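Local coordinates for protein ketol-acid reductoisomerase (NAD(+)) (uncultured archaeon GZfos26G2, PDB 4XDY) that catalyses the magnesium-dependent alkyl migration and NADH-dependent reduction of 2-acetolactate to 2,3-dihydroxy-isovalerate in branched-chain amino acid biosynthesis, at residues A[215-229]-A[315-327]. Sequence-based numbering, arbitrary orientation.
Sequences FEVLVEAGYPPEMAY and EHQVETVGAEIRK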
loop_
_atom_site.group_PDB
_atom_site.type_symbol
_atom_site.label_atom_id
_atom_site.label_comp_id
_atom_site.label_asym_id
_atom_site.label_seq_id
_atom_site.Cartn_x
_atom_site.Cartn_y
_atom_site.Cartn_z
ATOM N N PHE A 215 15.235 2.795 0.164
ATOM C CA PHE A 215 15.947 1.676 -0.449
ATOM C C PHE A 215 17.420 2.115 -0.667
ATOM O O PHE A 215 18.352 1.395 -0.312
ATOM C CB PHE A 215 15.294 1.349 -1.783
ATOM C CG PHE A 215 16.000 0.259 -2.571
ATOM C CD1 PHE A 215 17.077 0.599 -3.418
ATOM C CD2 PHE A 215 15.551 -1.047 -2.569
ATOM C CE1 PHE A 215 17.694 -0.355 -4.183
ATOM C CE2 PHE A 215 16.207 -2.030 -3.334
ATOM C CZ PHE A 215 17.265 -1.665 -4.114
ATOM N N GLU A 216 17.614 3.313 -1.227
ATOM C CA GLU A 216 18.960 3.835 -1.462
ATOM C C GLU A 216 19.796 3.992 -0.178
ATOM O O GLU A 216 20.973 3.707 -0.111
ATOM C CB GLU A 216 18.919 5.136 -2.238
ATOM C CG GLU A 216 18.451 4.978 -3.681
ATOM C CD GLU A 216 18.447 6.312 -4.468
ATOM O OE1 GLU A 216 18.805 7.334 -3.873
ATOM O OE2 GLU A 216 17.989 6.306 -5.623
ATOM N N VAL A 217 19.181 4.526 0.851
ATOM C CA VAL A 217 19.833 4.636 2.119
ATOM C C VAL A 217 20.365 3.315 2.643
ATOM O O VAL A 217 21.576 3.233 3.082
ATOM C CB VAL A 217 18.976 5.426 3.137
ATOM C CG1 VAL A 217 19.589 5.282 4.552
ATOM C CG2 VAL A 217 18.798 6.888 2.705
ATOM N N LEU A 218 19.539 2.281 2.629
ATOM C CA LEU A 218 20.001 0.959 3.021
ATOM C C LEU A 218 21.160 0.446 2.150
ATOM O O LEU A 218 22.167 -0.028 2.685
ATOM C CB LEU A 218 18.835 0.003 3.049
ATOM C CG LEU A 218 17.880 0.253 4.279
ATOM C CD1 LEU A 218 16.705 -0.714 4.092
ATOM C CD2 LEU A 218 18.566 -0.069 5.570
ATOM N N VAL A 219 20.972 0.494 0.832
ATOM C CA VAL A 219 21.979 -0.057 -0.089
ATOM C C VAL A 219 23.286 0.724 0.058
ATOM O O VAL A 219 24.365 0.124 0.136
ATOM C CB VAL A 219 21.485 -0.073 -1.537
ATOM C CG1 VAL A 219 22.630 -0.426 -2.492
ATOM C CG2 VAL A 219 20.367 -1.091 -1.616
ATOM N N GLU A 220 23.197 2.046 0.218
ATOM C CA GLU A 220 24.391 2.890 0.345
ATOM C C GLU A 220 25.130 2.651 1.669
ATOM O O GLU A 220 26.313 2.977 1.784
ATOM C CB GLU A 220 24.044 4.375 0.224
ATOM C CG GLU A 220 23.664 4.758 -1.225
ATOM C CD GLU A 220 23.126 6.182 -1.346
ATOM O OE1 GLU A 220 23.188 7.024 -0.427
ATOM O OE2 GLU A 220 22.531 6.412 -2.393
ATOM N N ALA A 221 24.419 2.129 2.669
ATOM C CA ALA A 221 25.002 1.750 3.943
ATOM C C ALA A 221 25.477 0.290 3.993
ATOM O O ALA A 221 25.967 -0.164 5.021
ATOM C CB ALA A 221 23.995 1.937 5.060
ATOM N N GLY A 222 25.399 -0.403 2.899
ATOM C CA GLY A 222 25.960 -1.721 2.778
ATOM C C GLY A 222 24.959 -2.839 3.040
ATOM O O GLY A 222 25.357 -3.993 3.072
ATOM N N TYR A 223 23.667 -2.569 3.078
ATOM C CA TYR A 223 22.702 -3.661 3.176
ATOM C C TYR A 223 22.377 -4.167 1.777
ATOM O O TYR A 223 22.322 -3.356 0.828
ATOM C CB TYR A 223 21.385 -3.155 3.916
ATOM C CG TYR A 223 21.669 -2.687 5.306
ATOM C CD1 TYR A 223 22.181 -1.422 5.569
ATOM C CD2 TYR A 223 21.427 -3.535 6.382
ATOM C CE1 TYR A 223 22.505 -1.005 6.849
ATOM C CE2 TYR A 223 21.738 -3.142 7.653
ATOM C CZ TYR A 223 22.301 -1.907 7.913
ATOM O OH TYR A 223 22.628 -1.508 9.161
ATOM N N PRO A 224 22.127 -5.476 1.623
ATOM C CA PRO A 224 21.901 -6.084 0.286
ATOM C C PRO A 224 20.622 -5.483 -0.331
ATOM O O PRO A 224 19.654 -5.238 0.383
ATOM C CB PRO A 224 21.644 -7.542 0.605
ATOM C CG PRO A 224 22.317 -7.799 1.897
ATOM C CD PRO A 224 22.356 -6.507 2.652
ATOM N N PRO A 225 20.648 -5.203 -1.626
ATOM C CA PRO A 225 19.461 -4.718 -2.268
ATOM C C PRO A 225 18.249 -5.610 -2.168
ATOM O O PRO A 225 17.110 -5.070 -2.129
ATOM C CB PRO A 225 19.931 -4.456 -3.749
ATOM C CG PRO A 225 21.041 -5.448 -3.943
ATOM C CD PRO A 225 21.732 -5.536 -2.613
ATOM N N GLU A 226 18.415 -6.929 -2.061
ATOM C CA GLU A 226 17.254 -7.784 -1.857
ATOM C C GLU A 226 16.553 -7.498 -0.502
ATOM O O GLU A 226 15.319 -7.510 -0.377
ATOM C CB GLU A 226 17.666 -9.234 -1.909
ATOM C CG GLU A 226 18.223 -9.650 -3.281
ATOM C CD GLU A 226 19.648 -9.273 -3.505
ATOM O OE1 GLU A 226 20.427 -8.836 -2.627
ATOM O OE2 GLU A 226 19.989 -9.460 -4.687
ATOM N N MET A 227 17.395 -7.245 0.493
ATOM C CA MET A 227 16.912 -6.886 1.854
ATOM C C MET A 227 16.174 -5.551 1.861
ATOM O O MET A 227 15.076 -5.452 2.366
ATOM C CB MET A 227 18.095 -6.958 2.787
ATOM C CG MET A 227 17.735 -6.808 4.265
ATOM S SD MET A 227 19.219 -6.801 5.287
ATOM C CE MET A 227 19.754 -8.496 5.039
ATOM N N ALA A 228 16.757 -4.533 1.210
ATOM C CA ALA A 228 16.152 -3.246 1.027
ATOM C C ALA A 228 14.881 -3.320 0.284
ATOM O O ALA A 228 13.900 -2.679 0.630
ATOM C CB ALA A 228 17.120 -2.284 0.376
ATOM N N TYR A 229 14.797 -4.189 -0.731
ATOM C CA TYR A 229 13.500 -4.430 -1.393
ATOM C C TYR A 229 12.378 -5.001 -0.561
ATOM O O TYR A 229 11.267 -4.503 -0.602
ATOM C CB TYR A 229 13.693 -5.292 -2.712
ATOM C CG TYR A 229 12.368 -5.479 -3.409
ATOM C CD1 TYR A 229 11.587 -6.582 -3.223
ATOM C CD2 TYR A 229 11.980 -4.613 -4.391
ATOM C CE1 TYR A 229 10.333 -6.710 -3.808
ATOM C CE2 TYR A 229 10.780 -4.730 -5.006
ATOM C CZ TYR A 229 9.968 -5.748 -4.740
ATOM O OH TYR A 229 8.770 -5.812 -5.392
ATOM N N GLU A 315 16.255 1.527 -15.051
ATOM C CA GLU A 315 17.639 1.196 -14.723
ATOM C C GLU A 315 17.908 1.179 -13.205
ATOM O O GLU A 315 18.935 0.702 -12.747
ATOM C CB GLU A 315 18.571 2.229 -15.422
ATOM C CG GLU A 315 18.534 2.159 -16.969
ATOM C CD GLU A 315 19.200 3.354 -17.682
ATOM O OE1 GLU A 315 19.829 4.207 -17.009
ATOM O OE2 GLU A 315 19.055 3.461 -18.933
ATOM N N HIS A 316 16.975 1.672 -12.380
ATOM C CA HIS A 316 17.248 1.711 -10.947
ATOM C C HIS A 316 17.266 0.323 -10.387
ATOM O O HIS A 316 16.439 -0.544 -10.709
ATOM C CB HIS A 316 16.184 2.593 -10.230
ATOM C CG HIS A 316 16.608 3.060 -8.888
ATOM N ND1 HIS A 316 16.584 2.243 -7.784
ATOM C CD2 HIS A 316 17.037 4.261 -8.441
ATOM C CE1 HIS A 316 17.041 2.884 -6.730
ATOM N NE2 HIS A 316 17.308 4.125 -7.099
ATOM N N GLN A 317 18.194 0.116 -9.468
ATOM C CA GLN A 317 18.248 -1.121 -8.737
ATOM C C GLN A 317 16.962 -1.631 -8.088
ATOM O O GLN A 317 16.744 -2.821 -8.028
ATOM C CB GLN A 317 19.339 -0.959 -7.683
ATOM C CG GLN A 317 20.024 -2.195 -7.329
ATOM C CD GLN A 317 21.179 -1.960 -6.383
ATOM O OE1 GLN A 317 21.299 -0.902 -5.727
ATOM N NE2 GLN A 317 22.012 -2.929 -6.312
ATOM N N VAL A 318 16.113 -0.734 -7.582
ATOM C CA VAL A 318 14.874 -1.144 -6.988
ATOM C C VAL A 318 14.001 -1.895 -7.990
ATOM O O VAL A 318 13.343 -2.860 -7.673
ATOM C CB VAL A 318 14.166 0.058 -6.297
ATOM C CG1 VAL A 318 13.531 0.943 -7.318
ATOM C CG2 VAL A 318 13.182 -0.537 -5.318
ATOM N N GLU A 319 14.082 -1.475 -9.256
ATOM C CA GLU A 319 13.378 -2.084 -10.330
ATOM C C GLU A 319 14.025 -3.374 -10.870
ATOM O O GLU A 319 13.355 -4.346 -11.126
ATOM C CB GLU A 319 13.149 -1.026 -11.443
ATOM C CG GLU A 319 12.115 0.053 -11.107
ATOM C CD GLU A 319 10.732 -0.560 -10.895
ATOM O OE1 GLU A 319 10.098 -1.034 -11.844
ATOM O OE2 GLU A 319 10.327 -0.700 -9.697
ATOM N N THR A 320 15.331 -3.364 -11.032
ATOM C CA THR A 320 15.989 -4.562 -11.568
ATOM C C THR A 320 16.029 -5.676 -10.507
ATOM O O THR A 320 15.717 -6.833 -10.801
ATOM C CB THR A 320 17.425 -4.238 -12.072
ATOM O OG1 THR A 320 18.173 -3.697 -11.041
ATOM C CG2 THR A 320 17.444 -3.223 -13.237
ATOM N N VAL A 321 16.316 -5.320 -9.267
ATOM C CA VAL A 321 16.293 -6.357 -8.233
ATOM C C VAL A 321 14.890 -6.784 -7.910
ATOM O O VAL A 321 14.594 -7.975 -7.744
ATOM C CB VAL A 321 17.048 -5.911 -6.984
ATOM C CG1 VAL A 321 17.012 -6.986 -5.896
ATOM C CG2 VAL A 321 18.494 -5.617 -7.353
ATOM N N GLY A 322 13.963 -5.823 -7.824
ATOM C CA GLY A 322 12.556 -6.189 -7.580
ATOM C C GLY A 322 12.011 -7.150 -8.625
ATOM O O GLY A 322 11.276 -8.079 -8.320
ATOM N N ALA A 323 12.353 -6.880 -9.900
ATOM C CA ALA A 323 11.856 -7.776 -10.981
ATOM C C ALA A 323 12.394 -9.207 -10.798
ATOM O O ALA A 323 11.657 -10.158 -10.971
ATOM C CB ALA A 323 12.147 -7.232 -12.383
ATOM N N GLU A 324 13.646 -9.318 -10.429
ATOM C CA GLU A 324 14.339 -10.618 -10.243
ATOM C C GLU A 324 13.688 -11.335 -9.071
ATOM O O GLU A 324 13.326 -12.516 -9.137
ATOM C CB GLU A 324 15.844 -10.393 -9.916
ATOM C CG GLU A 324 16.716 -9.755 -10.995
ATOM C CD GLU A 324 18.220 -9.527 -10.622
ATOM O OE1 GLU A 324 18.634 -9.177 -9.445
ATOM O OE2 GLU A 324 19.018 -9.681 -11.591
ATOM N N ILE A 325 13.437 -10.563 -7.974
ATOM C CA ILE A 325 12.755 -11.159 -6.796
ATOM C C ILE A 325 11.361 -11.679 -7.078
ATOM O O ILE A 325 10.984 -12.803 -6.684
ATOM C CB ILE A 325 12.744 -10.133 -5.613
ATOM C CG1 ILE A 325 14.145 -9.883 -5.085
ATOM C CG2 ILE A 325 11.782 -10.541 -4.516
ATOM C CD1 ILE A 325 14.290 -8.793 -4.043
ATOM N N ARG A 326 10.581 -10.870 -7.769
ATOM C CA ARG A 326 9.177 -11.151 -7.970
ATOM C C ARG A 326 9.030 -12.377 -8.961
ATOM O O ARG A 326 8.169 -13.223 -8.758
ATOM C CB ARG A 326 8.415 -10.009 -8.503
ATOM C CG ARG A 326 8.191 -8.862 -7.502
ATOM C CD ARG A 326 7.258 -7.803 -8.023
ATOM N NE ARG A 326 7.734 -7.133 -9.243
ATOM C CZ ARG A 326 8.598 -6.144 -9.358
ATOM N NH1 ARG A 326 9.066 -5.440 -8.323
ATOM N NH2 ARG A 326 8.936 -5.759 -10.582
ATOM N N LYS A 327 9.963 -12.461 -9.897
ATOM C CA LYS A 327 10.008 -13.622 -10.852
ATOM C C LYS A 327 10.213 -14.951 -10.124
ATOM O O LYS A 327 9.775 -15.999 -10.578
ATOM C CB LYS A 327 11.144 -13.375 -11.860
ATOM C CG LYS A 327 11.197 -14.398 -12.966
ATOM C CD LYS A 327 12.459 -14.154 -13.772
ATOM C CE LYS A 327 12.543 -15.030 -15.040
ATOM N NZ LYS A 327 13.079 -14.190 -16.167
#
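Phe215 and Tyr229 reach helix 317-327 by the same first torsion, each ring carbon CG trans to its own backbone N (chi1 176° and -178°). Tyr229 enters as a knob among Val318, Gly322, Ile325 and Arg326. One face of its ring lies on Gly322, with Tyr229 CE2 3.5 Å from Gly322 CA, where any CB would clash; Ile325 CD1 meets Tyr229 CD1 at 3.6 Å. At the phenol end, Arg326 NH1 donates to Tyr229 OH over 3.0 Å, nearly in the guanidinium plane. A leucine in place of Tyr229 would probably lose the ring face laid on Gly322 and leave the Arg326 guanidinium without this acceptor. In the all-helical C-terminal knotted domain, the chain's last helix crosses the start of helix 225-254 at 83°. Val318 CB sits over the centre of the Phe215 ring, a CH-pi contact, while Val219 CG2 lies against the opposite face. Beside it, His316 N-caps helix 317-327: ND1 accepts from Val318 N, and NE2 donates to the anti lone pair of Glu216 OE2 at 2.7 Å, ring and carboxylate nearly coplanar. Both nitrogens being engaged fixes the imidazole's rotation, and Arg212 forms a salt bridge with the same carboxylate oxygen.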